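Local coordinates for protein exocyst complex component EXO70 (Saccharomyces cerevisiae, PDB 2B1E) that serves as a subunit of the exocyst complex, which tethers secretory vesicles to sites of exocytosis, and plays a role in assembly of that complex, at residues I91-P102 with E146-F157. Residues are numbered along the deposited sequence; the frame is centred on the assembly and turned at random.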
ATOM      1  N   ILE A  91     -19.841 -13.507  38.421  1.00 11.51           N
ATOM      2  CA  ILE A  91     -19.333 -14.305  37.310  1.00 12.11           C
ATOM      3  C   ILE A  91     -20.483 -14.819  36.436  1.00 13.19           C
ATOM      4  O   ILE A  91     -20.372 -14.905  35.212  1.00  9.97           O
ATOM      5  CB  ILE A  91     -18.512 -15.501  37.857  1.00 11.87           C
ATOM      6  CG1 ILE A  91     -17.223 -14.984  38.522  1.00 12.73           C
ATOM      7  CG2 ILE A  91     -18.165 -16.453  36.741  1.00 13.43           C
ATOM      8  CD1 ILE A  91     -16.440 -16.056  39.291  1.00 14.00           C
ATOM      9  N   SER A  92     -21.593 -15.158  37.069  1.00 11.85           N
ATOM     10  CA  SER A  92     -22.732 -15.650  36.321  1.00 14.17           C
ATOM     11  C   SER A  92     -23.278 -14.577  35.369  1.00 15.04           C
ATOM     12  O   SER A  92     -23.542 -14.853  34.200  1.00 13.22           O
ATOM     13  CB  SER A  92     -23.827 -16.106  37.285  1.00 13.30           C
ATOM     14  OG  SER A  92     -24.953 -16.533  36.561  1.00 16.28           O
ATOM     15  N   ILE A  93     -23.455 -13.358  35.872  1.00 14.58           N
ATOM     16  CA  ILE A  93     -23.960 -12.275  35.037  1.00 14.36           C
ATOM     17  C   ILE A  93     -23.008 -12.033  33.870  1.00 16.29           C
ATOM     18  O   ILE A  93     -23.436 -11.881  32.721  1.00 16.08           O
ATOM     19  CB  ILE A  93     -24.106 -10.966  35.840  1.00 15.19           C
ATOM     20  CG1 ILE A  93     -25.226 -11.109  36.866  1.00 14.45           C
ATOM     21  CG2 ILE A  93     -24.420  -9.805  34.911  1.00 13.46           C
ATOM     22  CD1 ILE A  93     -25.447  -9.872  37.710  1.00 14.65           C
ATOM     23  N   LEU A  94     -21.711 -11.999  34.164  1.00 15.45           N
ATOM     24  CA  LEU A  94     -20.715 -11.776  33.128  1.00 16.55           C
ATOM     25  C   LEU A  94     -20.795 -12.853  32.050  1.00 16.76           C
ATOM     26  O   LEU A  94     -20.571 -12.580  30.868  1.00 16.41           O
ATOM     27  CB  LEU A  94     -19.304 -11.749  33.730  1.00 14.84           C
ATOM     28  CG  LEU A  94     -18.948 -10.534  34.596  1.00 16.59           C
ATOM     29  CD1 LEU A  94     -17.553 -10.697  35.191  1.00 16.17           C
ATOM     30  CD2 LEU A  94     -19.021  -9.273  33.754  1.00 17.48           C
ATOM     31  N   ASN A  95     -21.125 -14.076  32.450  1.00 17.91           N
ATOM     32  CA  ASN A  95     -21.215 -15.153  31.476  1.00 18.61           C
ATOM     33  C   ASN A  95     -22.603 -15.340  30.860  1.00 17.76           C
ATOM     34  O   ASN A  95     -22.862 -16.336  30.181  1.00 19.30           O
ATOM     35  CB  ASN A  95     -20.711 -16.454  32.092  1.00 19.84           C
ATOM     36  CG  ASN A  95     -19.204 -16.467  32.244  1.00 23.67           C
ATOM     37  OD1 ASN A  95     -18.664 -16.157  33.309  1.00 26.34           O
ATOM     38  ND2 ASN A  95     -18.514 -16.803  31.170  1.00 22.28           N
ATOM     39  N   SER A  96     -23.491 -14.377  31.088  1.00 16.93           N
ATOM     40  CA  SER A  96     -24.827 -14.439  30.517  1.00 19.95           C
ATOM     41  C   SER A  96     -24.686 -14.288  28.997  1.00 21.30           C
ATOM     42  O   SER A  96     -25.561 -14.694  28.237  1.00 23.47           O
ATOM     43  CB  SER A  96     -25.703 -13.324  31.085  1.00 20.09           C
ATOM     44  OG  SER A  96     -25.130 -12.052  30.851  1.00 19.56           O
ATOM     45  N   ILE A  97     -23.578 -13.697  28.562  1.00 21.72           N
ATOM     46  CA  ILE A  97     -23.306 -13.538  27.133  1.00 21.55           C
ATOM     47  C   ILE A  97     -22.410 -14.704  26.734  1.00 22.54           C
ATOM     48  O   ILE A  97     -21.307 -14.842  27.269  1.00 17.56           O
ATOM     49  CB  ILE A  97     -22.533 -12.233  26.817  1.00 20.14           C
ATOM     50  CG1 ILE A  97     -23.293 -11.021  27.344  1.00 22.36           C
ATOM     51  CG2 ILE A  97     -22.325 -12.110  25.301  1.00 21.15           C
ATOM     52  CD1 ILE A  97     -22.691  -9.675  26.903  1.00 22.84           C
ATOM     53  N   LYS A  98     -22.869 -15.535  25.796  1.00 22.70           N
ATOM     54  CA  LYS A  98     -22.077 -16.689  25.367  1.00 25.92           C
ATOM     55  C   LYS A  98     -21.203 -16.396  24.152  1.00 26.63           C
ATOM     56  O   LYS A  98     -21.499 -15.497  23.359  1.00 27.74           O
ATOM     57  CB  LYS A  98     -22.987 -17.881  25.039  1.00 26.57           C
ATOM     58  CG  LYS A  98     -24.086 -18.149  26.054  1.00 27.29           C
ATOM     59  CD  LYS A  98     -23.547 -18.358  27.464  1.00 28.12           C
ATOM     60  CE  LYS A  98     -24.695 -18.644  28.436  1.00 28.26           C
ATOM     61  NZ  LYS A  98     -24.249 -18.792  29.861  1.00 28.59           N
ATOM     62  N   PRO A  99     -20.107 -17.153  23.992  1.00 27.16           N
ATOM     63  CA  PRO A  99     -19.216 -16.948  22.851  1.00 27.12           C
ATOM     64  C   PRO A  99     -20.032 -17.052  21.567  1.00 26.65           C
ATOM     65  O   PRO A  99     -20.979 -17.836  21.483  1.00 25.45           O
ATOM     66  CB  PRO A  99     -18.210 -18.085  22.992  1.00 27.83           C
ATOM     67  CG  PRO A  99     -18.139 -18.285  24.478  1.00 28.03           C
ATOM     68  CD  PRO A  99     -19.593 -18.213  24.877  1.00 28.17           C
ATOM     69  N   PHE A 100     -19.672 -16.263  20.567  1.00 25.73           N
ATOM     70  CA  PHE A 100     -20.406 -16.285  19.316  1.00 26.02           C
ATOM     71  C   PHE A 100     -19.478 -15.945  18.170  1.00 25.82           C
ATOM     72  O   PHE A 100     -18.439 -15.326  18.375  1.00 24.14           O
ATOM     73  CB  PHE A 100     -21.558 -15.279  19.374  1.00 24.81           C
ATOM     74  CG  PHE A 100     -21.107 -13.848  19.424  1.00 26.73           C
ATOM     75  CD1 PHE A 100     -20.696 -13.191  18.262  1.00 25.76           C
ATOM     76  CD2 PHE A 100     -21.060 -13.167  20.631  1.00 25.81           C
ATOM     77  CE1 PHE A 100     -20.244 -11.880  18.306  1.00 25.83           C
ATOM     78  CE2 PHE A 100     -20.608 -11.851  20.687  1.00 26.99           C
ATOM     79  CZ  PHE A 100     -20.200 -11.206  19.524  1.00 26.96           C
ATOM     80  N   ASP A 101     -19.856 -16.357  16.965  1.00 25.96           N
ATOM     81  CA  ASP A 101     -19.057 -16.073  15.784  1.00 25.53           C
ATOM     82  C   ASP A 101     -19.399 -14.655  15.337  1.00 22.85           C
ATOM     83  O   ASP A 101     -20.513 -14.386  14.890  1.00 23.27           O
ATOM     84  CB  ASP A 101     -19.381 -17.071  14.668  1.00 27.58           C
ATOM     85  CG  ASP A 101     -18.508 -16.872  13.450  1.00 30.44           C
ATOM     86  OD1 ASP A 101     -18.368 -15.714  13.009  1.00 31.73           O
ATOM     87  OD2 ASP A 101     -17.964 -17.868  12.930  1.00 33.02           O
ATOM     88  N   PRO A 102     -18.441 -13.723  15.463  1.00 24.06           N
ATOM     89  CA  PRO A 102     -18.628 -12.317  15.081  1.00 24.76           C
ATOM     90  C   PRO A 102     -18.999 -12.138  13.606  1.00 25.98           C
ATOM     91  O   PRO A 102     -19.764 -11.239  13.254  1.00 25.75           O
ATOM     92  CB  PRO A 102     -17.272 -11.685  15.399  1.00 24.58           C
ATOM     93  CG  PRO A 102     -16.692 -12.598  16.454  1.00 24.78           C
ATOM     94  CD  PRO A 102     -17.066 -13.954  15.936  1.00 22.98           C
ATOM     95  N   GLU A 146     -12.801 -13.075  33.146  1.00 19.50           N
ATOM     96  CA  GLU A 146     -14.019 -13.526  32.488  1.00 19.06           C
ATOM     97  C   GLU A 146     -14.239 -12.872  31.125  1.00 19.81           C
ATOM     98  O   GLU A 146     -14.632 -13.543  30.172  1.00 20.51           O
ATOM     99  CB  GLU A 146     -15.235 -13.278  33.383  1.00 20.32           C
ATOM    100  CG  GLU A 146     -15.281 -14.135  34.644  1.00 19.99           C
ATOM    101  CD  GLU A 146     -15.102 -15.621  34.360  1.00 23.71           C
ATOM    102  OE1 GLU A 146     -15.885 -16.188  33.568  1.00 22.04           O
ATOM    103  OE2 GLU A 146     -14.172 -16.225  34.934  1.00 23.57           O
ATOM    104  N   ARG A 147     -13.990 -11.572  31.033  1.00 17.15           N
ATOM    105  CA  ARG A 147     -14.169 -10.859  29.779  1.00 18.70           C
ATOM    106  C   ARG A 147     -13.191 -11.302  28.696  1.00 20.05           C
ATOM    107  O   ARG A 147     -13.597 -11.578  27.570  1.00 20.00           O
ATOM    108  CB  ARG A 147     -14.046  -9.348  29.997  1.00 19.45           C
ATOM    109  CG  ARG A 147     -15.219  -8.722  30.748  1.00 16.98           C
ATOM    110  CD  ARG A 147     -16.515  -8.899  29.970  1.00 18.57           C
ATOM    111  NE  ARG A 147     -16.390  -8.392  28.607  1.00 18.96           N
ATOM    112  CZ  ARG A 147     -17.292  -8.585  27.647  1.00 18.89           C
ATOM    113  NH1 ARG A 147     -18.396  -9.279  27.897  1.00 18.40           N
ATOM    114  NH2 ARG A 147     -17.085  -8.090  26.437  1.00 15.39           N
ATOM    115  N   SER A 148     -11.906 -11.379  29.028  1.00 22.75           N
ATOM    116  CA  SER A 148     -10.925 -11.773  28.027  1.00 24.39           C
ATOM    117  C   SER A 148     -11.131 -13.214  27.562  1.00 25.32           C
ATOM    118  O   SER A 148     -10.821 -13.549  26.421  1.00 25.35           O
ATOM    119  CB  SER A 148      -9.490 -11.564  28.545  1.00 26.02           C
ATOM    120  OG  SER A 148      -9.243 -12.310  29.715  1.00 25.66           O
ATOM    121  N   LYS A 149     -11.669 -14.067  28.427  1.00 24.27           N
ATOM    122  CA  LYS A 149     -11.909 -15.446  28.025  1.00 24.79           C
ATOM    123  C   LYS A 149     -13.051 -15.496  27.012  1.00 23.67           C
ATOM    124  O   LYS A 149     -12.952 -16.169  25.986  1.00 23.31           O
ATOM    125  CB  LYS A 149     -12.240 -16.322  29.239  1.00 27.68           C
ATOM    126  CG  LYS A 149     -11.045 -16.581  30.149  1.00 32.08           C
ATOM    127  CD  LYS A 149     -11.317 -17.688  31.165  1.00 35.84           C
ATOM    128  CE  LYS A 149     -12.455 -17.342  32.124  1.00 38.61           C
ATOM    129  NZ  LYS A 149     -13.801 -17.386  31.469  1.00 40.27           N
ATOM    130  N   LEU A 150     -14.121 -14.763  27.299  1.00 22.86           N
ATOM    131  CA  LEU A 150     -15.286 -14.713  26.429  1.00 22.77           C
ATOM    132  C   LEU A 150     -14.899 -14.207  25.033  1.00 24.39           C
ATOM    133  O   LEU A 150     -15.201 -14.844  24.019  1.00 22.12           O
ATOM    134  CB  LEU A 150     -16.337 -13.782  27.030  1.00 22.30           C
ATOM    135  CG  LEU A 150     -17.808 -13.879  26.596  1.00 25.22           C
ATOM    136  CD1 LEU A 150     -18.495 -12.559  26.910  1.00 22.61           C
ATOM    137  CD2 LEU A 150     -17.935 -14.186  25.115  1.00 24.69           C
ATOM    138  N   ILE A 151     -14.233 -13.056  24.991  1.00 25.04           N
ATOM    139  CA  ILE A 151     -13.825 -12.447  23.729  1.00 25.72           C
ATOM    140  C   ILE A 151     -12.865 -13.328  22.934  1.00 26.85           C
ATOM    141  O   ILE A 151     -12.976 -13.433  21.712  1.00 26.46           O
ATOM    142  CB  ILE A 151     -13.168 -11.074  23.974  1.00 25.16           C
ATOM    143  CG1 ILE A 151     -14.170 -10.152  24.674  1.00 23.90           C
ATOM    144  CG2 ILE A 151     -12.713 -10.460  22.644  1.00 23.43           C
ATOM    145  CD1 ILE A 151     -13.593  -8.815  25.103  1.00 26.23           C
ATOM    146  N   LEU A 152     -11.919 -13.957  23.617  1.00 28.91           N
ATOM    147  CA  LEU A 152     -10.977 -14.826  22.927  1.00 30.35           C
ATOM    148  C   LEU A 152     -11.712 -15.974  22.228  1.00 30.77           C
ATOM    149  O   LEU A 152     -11.317 -16.402  21.140  1.00 30.03           O
ATOM    150  CB  LEU A 152      -9.941 -15.364  23.910  1.00 32.02           C
ATOM    151  CG  LEU A 152      -8.915 -14.321  24.371  1.00 34.81           C
ATOM    152  CD1 LEU A 152      -8.043 -14.907  25.470  1.00 35.80           C
ATOM    153  CD2 LEU A 152      -8.058 -13.874  23.179  1.00 35.09           C
ATOM    154  N   LYS A 153     -12.787 -16.458  22.850  1.00 29.72           N
ATOM    155  CA  LYS A 153     -13.584 -17.544  22.281  1.00 30.01           C
ATOM    156  C   LYS A 153     -14.332 -17.057  21.043  1.00 29.77           C
ATOM    157  O   LYS A 153     -14.563 -17.817  20.105  1.00 29.53           O
ATOM    158  CB  LYS A 153     -14.583 -18.070  23.314  1.00 30.67           C
ATOM    159  CG  LYS A 153     -13.963 -18.920  24.418  1.00 30.92           C
ATOM    160  CD  LYS A 153     -14.976 -19.203  25.520  1.00 31.82           C
ATOM    161  CE  LYS A 153     -14.415 -20.143  26.577  1.00 31.80           C
ATOM    162  NZ  LYS A 153     -14.228 -21.519  26.048  1.00 33.20           N
ATOM    163  N   CYS A 154     -14.719 -15.786  21.047  1.00 28.58           N
ATOM    164  CA  CYS A 154     -15.422 -15.213  19.905  1.00 26.58           C
ATOM    165  C   CYS A 154     -14.450 -15.064  18.747  1.00 26.77           C
ATOM    166  O   CYS A 154     -14.742 -15.456  17.619  1.00 24.40           O
ATOM    167  CB  CYS A 154     -15.996 -13.844  20.260  1.00 26.08           C
ATOM    168  SG  CYS A 154     -17.298 -13.889  21.495  1.00 24.98           S
ATOM    169  N   MET A 155     -13.286 -14.495  19.037  1.00 25.58           N
ATOM    170  CA  MET A 155     -12.273 -14.295  18.014  1.00 26.98           C
ATOM    171  C   MET A 155     -11.758 -15.632  17.488  1.00 29.14           C
ATOM    172  O   MET A 155     -11.164 -15.700  16.407  1.00 28.95           O
ATOM    173  CB  MET A 155     -11.111 -13.471  18.576  1.00 25.73           C
ATOM    174  CG  MET A 155     -11.497 -12.057  19.013  1.00 22.31           C
ATOM    175  SD  MET A 155     -12.133 -11.016  17.679  1.00 22.05           S
ATOM    176  CE  MET A 155     -10.690 -10.920  16.641  1.00 22.71           C
ATOM    177  N   ALA A 156     -11.984 -16.692  18.259  1.00 30.19           N
ATOM    178  CA  ALA A 156     -11.546 -18.026  17.866  1.00 31.37           C
ATOM    179  C   ALA A 156     -12.247 -18.467  16.584  1.00 33.08           C
ATOM    180  O   ALA A 156     -11.705 -19.251  15.811  1.00 33.31           O
ATOM    181  CB  ALA A 156     -11.834 -19.017  18.987  1.00 32.80           C
ATOM    182  N   PHE A 157     -13.455 -17.957  16.367  1.00 34.21           N
ATOM    183  CA  PHE A 157     -14.240 -18.290  15.182  1.00 36.27           C
ATOM    184  C   PHE A 157     -13.647 -17.700  13.902  1.00 38.14           C
ATOM    185  O   PHE A 157     -13.888 -18.211  12.807  1.00 38.50           O
ATOM    186  CB  PHE A 157     -15.678 -17.788  15.352  1.00 35.05           C
ATOM    187  CG  PHE A 157     -16.509 -18.622  16.280  1.00 35.06           C
ATOM    188  CD1 PHE A 157     -17.005 -19.854  15.868  1.00 36.01           C
ATOM    189  CD2 PHE A 157     -16.793 -18.183  17.569  1.00 34.81           C
ATOM    190  CE1 PHE A 157     -17.772 -20.637  16.730  1.00 36.80           C
ATOM    191  CE2 PHE A 157     -17.559 -18.958  18.437  1.00 33.51           C
ATOM    192  CZ  PHE A 157     -18.048 -20.186  18.018  1.00 36.29           C
TER
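Cys154 meets Phe100 in two ways at once. Its SG accepts a nearly straight hydrogen bond from the backbone N of Phe100 (3.5 Å, 164° at the hydrogen) and also lies over one face of the Phe100 ring, off-centre, 4.2 Å from the ring centroid. The ring reaches the sulfur although the first bond of the Phe100 side chain sets off away from helix 136-155, because chi1 of 67° sets CG between the backbone N and the carbonyl carbon. Phe112 packs edge-to-face with the same ring.

Further along the extended chain, the aromatic contact is reversed: CB of Asp101 sits over the face of the Phe157 ring in a CH-pi contact, 4.0 Å from the centroid, with carboxylate and ring planes 37° apart. Pro102 brings its CD to 3.2 Å from Cys154 O.

Earlier in the loop, Leu150 spreads its two methyls along the backbone, CD1 against Ile97 O (3.6 Å) and CD2 against Pro99 CA. Pro99 and Lys153 run side by side; Pro99 CG and Lys153 CD lie only 3.5 Å apart, closer than usual carbon-carbon contact. At the other end, the Leu94 and Glu146 side chains cross at about a right angle, with Leu94 CD1 3.9 Å from Glu146 CB, while Lys149 NZ bridges to Glu146 OE1 from above the carboxylate plane.

The contact lays the connection between helices 66-94 and 102-108, extended from Ile97 to Asp101, along helix 136-155, part of the elongated, all-helical rod of Exo70.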